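Malonyl-CoA decarboxylase (PDB 4KSA) probably catalyses the decarboxylation of malonyl-CoA to acetyl-CoA and carbon dioxide. Local coordinates at residues I255-S267 / I292-L305. Sequence-based numbering, arbitrary orientation.
Sequences IAASDATTAVFYS and IKRELPNVQTFVTL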
loop_
_atom_site.group_PDB
_atom_site.type_symbol
_atom_site.label_atom_id
_atom_site.label_comp_id
_atom_site.label_asym_id
_atom_site.label_seq_id
_atom_site.Cartn_x
_atom_site.Cartn_y
_atom_site.Cartn_z
ATOM N N ILE A 255 17.450 8.306 27.046
ATOM C CA ILE A 255 18.551 7.460 26.621
ATOM C C ILE A 255 18.272 6.977 25.208
ATOM O O ILE A 255 17.118 6.849 24.813
ATOM C CB ILE A 255 18.718 6.238 27.552
ATOM C CG1 ILE A 255 17.593 5.224 27.311
ATOM C CG2 ILE A 255 18.707 6.697 29.004
ATOM C CD1 ILE A 255 17.704 3.956 28.143
ATOM N N ALA A 256 19.322 6.730 24.436
ATOM C CA ALA A 256 19.141 6.258 23.077
ATOM C C ALA A 256 18.429 4.921 23.171
ATOM O O ALA A 256 18.761 4.093 24.017
ATOM C CB ALA A 256 20.478 6.099 22.391
ATOM N N ALA A 257 17.441 4.724 22.304
ATOM C CA ALA A 257 16.647 3.502 22.284
ATOM C C ALA A 257 17.495 2.259 22.077
ATOM O O ALA A 257 17.135 1.165 22.518
ATOM C CB ALA A 257 15.578 3.599 21.194
ATOM N N SER A 258 18.622 2.428 21.397
ATOM C CA SER A 258 19.511 1.308 21.133
ATOM C C SER A 258 20.251 0.901 22.403
ATOM O O SER A 258 20.642 -0.255 22.552
ATOM C CB SER A 258 20.501 1.687 20.032
ATOM O OG SER A 258 21.047 2.975 20.261
ATOM N N ASP A 259 20.429 1.856 23.315
ATOM C CA ASP A 259 21.116 1.617 24.590
ATOM C C ASP A 259 20.244 0.866 25.593
ATOM O O ASP A 259 20.744 0.144 26.455
ATOM C CB ASP A 259 21.547 2.945 25.225
ATOM C CG ASP A 259 22.703 3.603 24.491
ATOM O OD1 ASP A 259 23.025 4.768 24.818
ATOM O OD2 ASP A 259 23.295 2.960 23.595
ATOM N N ALA A 260 18.934 1.047 25.486
ATOM C CA ALA A 260 18.009 0.399 26.402
ATOM C C ALA A 260 18.053 -1.120 26.316
ATOM O O ALA A 260 18.403 -1.682 25.281
ATOM C CB ALA A 260 16.583 0.907 26.144
ATOM N N THR A 261 17.696 -1.769 27.421
ATOM C CA THR A 261 17.665 -3.226 27.508
ATOM C C THR A 261 16.302 -3.690 27.972
ATOM O O THR A 261 15.910 -4.843 27.747
ATOM C CB THR A 261 18.640 -3.745 28.540
ATOM O OG1 THR A 261 18.435 -3.028 29.766
ATOM C CG2 THR A 261 20.070 -3.587 28.050
ATOM N N THR A 262 15.596 -2.788 28.647
ATOM C CA THR A 262 14.271 -3.083 29.183
ATOM C C THR A 262 13.155 -2.278 28.527
ATOM O O THR A 262 13.302 -1.086 28.216
ATOM C CB THR A 262 14.195 -2.787 30.697
ATOM O OG1 THR A 262 15.440 -3.125 31.311
ATOM C CG2 THR A 262 13.101 -3.610 31.347
ATOM N N ALA A 263 12.034 -2.955 28.329
ATOM C CA ALA A 263 10.852 -2.333 27.769
ATOM C C ALA A 263 9.841 -2.322 28.912
ATOM O O ALA A 263 9.468 -3.383 29.424
ATOM C CB ALA A 263 10.330 -3.159 26.600
ATOM N N VAL A 264 9.412 -1.139 29.338
ATOM C CA VAL A 264 8.449 -1.103 30.415
ATOM C C VAL A 264 7.067 -0.460 30.128
ATOM O O VAL A 264 6.917 0.752 29.922
ATOM C CB VAL A 264 9.084 -0.492 31.676
ATOM C CG1 VAL A 264 9.786 0.790 31.338
ATOM C CG2 VAL A 264 8.013 -0.259 32.728
ATOM N N PHE A 265 6.057 -1.321 30.106
ATOM C CA PHE A 265 4.686 -0.914 29.879
ATOM C C PHE A 265 4.282 -0.153 31.114
ATOM O O PHE A 265 4.399 -0.670 32.218
ATOM C CB PHE A 265 3.827 -2.159 29.718
ATOM C CG PHE A 265 4.240 -3.003 28.570
ATOM C CD1 PHE A 265 3.922 -2.623 27.274
ATOM C CD2 PHE A 265 5.041 -4.115 28.765
ATOM C CE1 PHE A 265 4.402 -3.328 26.192
ATOM C CE2 PHE A 265 5.531 -4.832 27.680
ATOM C CZ PHE A 265 5.213 -4.436 26.392
ATOM N N TYR A 266 3.816 1.072 30.957
ATOM C CA TYR A 266 3.440 1.809 32.141
ATOM C C TYR A 266 2.068 2.426 32.019
ATOM O O TYR A 266 1.616 3.151 32.909
ATOM C CB TYR A 266 4.511 2.861 32.468
ATOM C CG TYR A 266 4.622 3.985 31.489
ATOM C CD1 TYR A 266 3.826 5.125 31.623
ATOM C CD2 TYR A 266 5.529 3.923 30.427
ATOM C CE1 TYR A 266 3.932 6.188 30.722
ATOM C CE2 TYR A 266 5.641 4.983 29.515
ATOM C CZ TYR A 266 4.839 6.110 29.674
ATOM O OH TYR A 266 4.947 7.154 28.793
ATOM N N SER A 267 1.405 2.116 30.907
ATOM C CA SER A 267 0.052 2.606 30.634
ATOM C C SER A 267 -0.637 1.777 29.571
ATOM O O SER A 267 -0.121 1.634 28.471
ATOM C CB SER A 267 0.081 4.051 30.159
ATOM O OG SER A 267 -1.241 4.526 29.992
ATOM N N ILE A 292 8.366 -4.736 19.580
ATOM C CA ILE A 292 9.516 -4.026 20.122
ATOM C C ILE A 292 10.786 -4.840 19.875
ATOM O O ILE A 292 11.798 -4.305 19.425
ATOM C CB ILE A 292 9.348 -3.763 21.651
ATOM C CG1 ILE A 292 8.140 -2.856 21.884
ATOM C CG2 ILE A 292 10.584 -3.098 22.219
ATOM C CD1 ILE A 292 7.802 -2.611 23.342
ATOM N N LYS A 293 10.722 -6.140 20.139
ATOM C CA LYS A 293 11.884 -6.991 19.965
ATOM C C LYS A 293 12.458 -6.952 18.555
ATOM O O LYS A 293 13.674 -6.860 18.377
ATOM C CB LYS A 293 11.551 -8.434 20.341
ATOM C CG LYS A 293 12.760 -9.356 20.341
ATOM C CD LYS A 293 12.370 -10.793 20.657
ATOM C CE LYS A 293 11.376 -11.330 19.634
ATOM N NZ LYS A 293 11.247 -12.815 19.708
ATOM N N ARG A 294 11.601 -7.015 17.544
ATOM C CA ARG A 294 12.118 -7.006 16.185
ATOM C C ARG A 294 12.677 -5.643 15.788
ATOM O O ARG A 294 13.573 -5.556 14.949
ATOM C CB ARG A 294 11.052 -7.459 15.191
ATOM C CG ARG A 294 10.104 -6.385 14.759
ATOM C CD ARG A 294 9.509 -6.731 13.405
ATOM N NE ARG A 294 8.538 -5.729 12.984
ATOM C CZ ARG A 294 8.808 -4.432 12.853
ATOM N NH1 ARG A 294 10.031 -3.973 13.109
ATOM N NH2 ARG A 294 7.849 -3.592 12.471
ATOM N N GLU A 295 12.157 -4.576 16.376
ATOM C CA GLU A 295 12.687 -3.259 16.056
ATOM C C GLU A 295 13.988 -3.026 16.836
ATOM O O GLU A 295 14.974 -2.543 16.273
ATOM C CB GLU A 295 11.701 -2.141 16.403
ATOM C CG GLU A 295 12.347 -0.762 16.290
ATOM C CD GLU A 295 11.688 0.304 17.144
ATOM O OE1 GLU A 295 12.295 1.389 17.298
ATOM O OE2 GLU A 295 10.569 0.072 17.655
ATOM N N LEU A 296 13.978 -3.360 18.130
ATOM C CA LEU A 296 15.148 -3.182 19.002
ATOM C C LEU A 296 15.520 -4.487 19.702
ATOM O O LEU A 296 15.158 -4.700 20.860
ATOM C CB LEU A 296 14.863 -2.127 20.075
ATOM C CG LEU A 296 14.331 -0.749 19.678
ATOM C CD1 LEU A 296 13.990 0.038 20.935
ATOM C CD2 LEU A 296 15.354 -0.012 18.845
ATOM N N PRO A 297 16.259 -5.371 19.013
ATOM C CA PRO A 297 16.670 -6.662 19.591
ATOM C C PRO A 297 17.556 -6.500 20.816
ATOM O O PRO A 297 17.902 -7.480 21.477
ATOM C CB PRO A 297 17.395 -7.343 18.434
ATOM C CG PRO A 297 17.982 -6.171 17.674
ATOM C CD PRO A 297 16.839 -5.183 17.669
ATOM N N ASN A 298 17.912 -5.245 21.095
ATOM C CA ASN A 298 18.752 -4.869 22.229
ATOM C C ASN A 298 17.959 -4.775 23.535
ATOM O O ASN A 298 18.432 -4.188 24.512
ATOM C CB ASN A 298 19.420 -3.519 21.942
ATOM C CG ASN A 298 18.421 -2.453 21.510
ATOM O OD1 ASN A 298 17.715 -2.622 20.514
ATOM N ND2 ASN A 298 18.361 -1.349 22.255
ATOM N N VAL A 299 16.760 -5.356 23.540
ATOM C CA VAL A 299 15.872 -5.348 24.703
ATOM C C VAL A 299 15.505 -6.782 25.071
ATOM O O VAL A 299 14.783 -7.443 24.331
ATOM C CB VAL A 299 14.590 -4.551 24.385
ATOM C CG1 VAL A 299 13.721 -4.432 25.626
ATOM C CG2 VAL A 299 14.960 -3.173 23.849
ATOM N N GLN A 300 16.000 -7.253 26.218
ATOM C CA GLN A 300 15.755 -8.632 26.671
ATOM C C GLN A 300 14.622 -8.806 27.676
ATOM O O GLN A 300 13.928 -9.822 27.668
ATOM C CB GLN A 300 17.027 -9.228 27.303
ATOM C CG GLN A 300 18.270 -9.235 26.419
ATOM C CD GLN A 300 18.079 -10.038 25.151
ATOM O OE1 GLN A 300 17.834 -11.250 25.188
ATOM N NE2 GLN A 300 18.185 -9.360 24.013
ATOM N N THR A 301 14.451 -7.832 28.563
ATOM C CA THR A 301 13.402 -7.935 29.574
ATOM C C THR A 301 12.138 -7.127 29.264
ATOM O O THR A 301 12.197 -5.930 28.940
ATOM C CB THR A 301 13.932 -7.519 30.969
ATOM O OG1 THR A 301 14.263 -6.124 30.958
ATOM C CG2 THR A 301 15.178 -8.341 31.336
ATOM N N PHE A 302 10.997 -7.804 29.370
ATOM C CA PHE A 302 9.707 -7.180 29.123
ATOM C C PHE A 302 8.868 -7.208 30.394
ATOM O O PHE A 302 8.311 -8.238 30.783
ATOM C CB PHE A 302 9.024 -7.884 27.955
ATOM C CG PHE A 302 9.797 -7.771 26.677
ATOM C CD1 PHE A 302 10.607 -8.815 26.240
ATOM C CD2 PHE A 302 9.776 -6.585 25.945
ATOM C CE1 PHE A 302 11.390 -8.681 25.093
ATOM C CE2 PHE A 302 10.557 -6.441 24.793
ATOM C CZ PHE A 302 11.366 -7.493 24.370
ATOM N N VAL A 303 8.789 -6.044 31.028
ATOM C CA VAL A 303 8.097 -5.895 32.302
ATOM C C VAL A 303 7.171 -4.685 32.351
ATOM O O VAL A 303 7.365 -3.725 31.613
ATOM C CB VAL A 303 9.137 -5.714 33.424
ATOM C CG1 VAL A 303 9.797 -4.327 33.300
ATOM C CG2 VAL A 303 8.480 -5.876 34.769
ATOM N N THR A 304 6.184 -4.708 33.241
ATOM C CA THR A 304 5.279 -3.563 33.363
ATOM C C THR A 304 5.495 -2.846 34.692
ATOM O O THR A 304 6.318 -3.257 35.495
ATOM C CB THR A 304 3.800 -3.991 33.310
ATOM O OG1 THR A 304 3.432 -4.581 34.561
ATOM C CG2 THR A 304 3.578 -5.009 32.207
ATOM N N LEU A 305 4.767 -1.759 34.897
ATOM C CA LEU A 305 4.806 -1.003 36.147
ATOM C C LEU A 305 3.345 -0.616 36.313
ATOM O O LEU A 305 2.946 0.537 36.122
ATOM C CB LEU A 305 5.669 0.257 36.053
ATOM C CG LEU A 305 6.341 0.681 37.370
ATOM C CD1 LEU A 305 6.613 2.173 37.354
ATOM C CD2 LEU A 305 5.451 0.350 38.558
#
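Ala263 and Phe265 reach Thr301, Val303 and Leu305 through four main-chain hydrogen bonds that pair strands 262-267 and 301-304 in parallel. Ala263 N donates a hydrogen bond to Thr301 O at 3.0 Å, almost straight (172°), and Ala263 O accepts one from Val303 N. Phe265 N then bonds to Val303 O, and Phe265 O accepts a bond from Leu305 N at 2.9 Å, which carries the pairing one residue beyond strand 301-304. Upstream, Thr261 O accepts two weak bonds, from the N atoms of Gln300 and Thr301.

A side-chain amide ties the loops before the strands. Asn298, in the type I turn from Leu296 to Val299, points ND2 at Ala257 O, 2.8 Å away, on a lone pair in the carbonyl plane. With CG between its own backbone N and carbonyl carbon (chi1 51°), the amide turns toward the 257-260 loop, where ND2 also makes a weak bond to Ala260 O.

Apolar packing gathers around the methyl of Ala263. It meets Val299 CG1 at 3.8 Å and Ile292 CD1, and lies obliquely against the Phe302 ring, CB to CD2 3.5 Å. On the same sheet face, Thr304 CG2 rests 3.8 Å from Phe265 CB. Val264, on the opposite face from Ala263, lies beside the Leu305 side chain and points the same way, with CG2 4.1 Å from Leu305 CB.

This is the beta-alpha-beta unit of strand 262-270, helix 284-295 and strand 301-304, with Ile292 bringing the helix against the Ala263 and Phe265 face. Strand 230-237 pairs antiparallel with 262-270, where Thr261 and Thr262 form a classic bulge facing Thr237; strand 411-416 continues the mixed sheet antiparallel beyond 301-304.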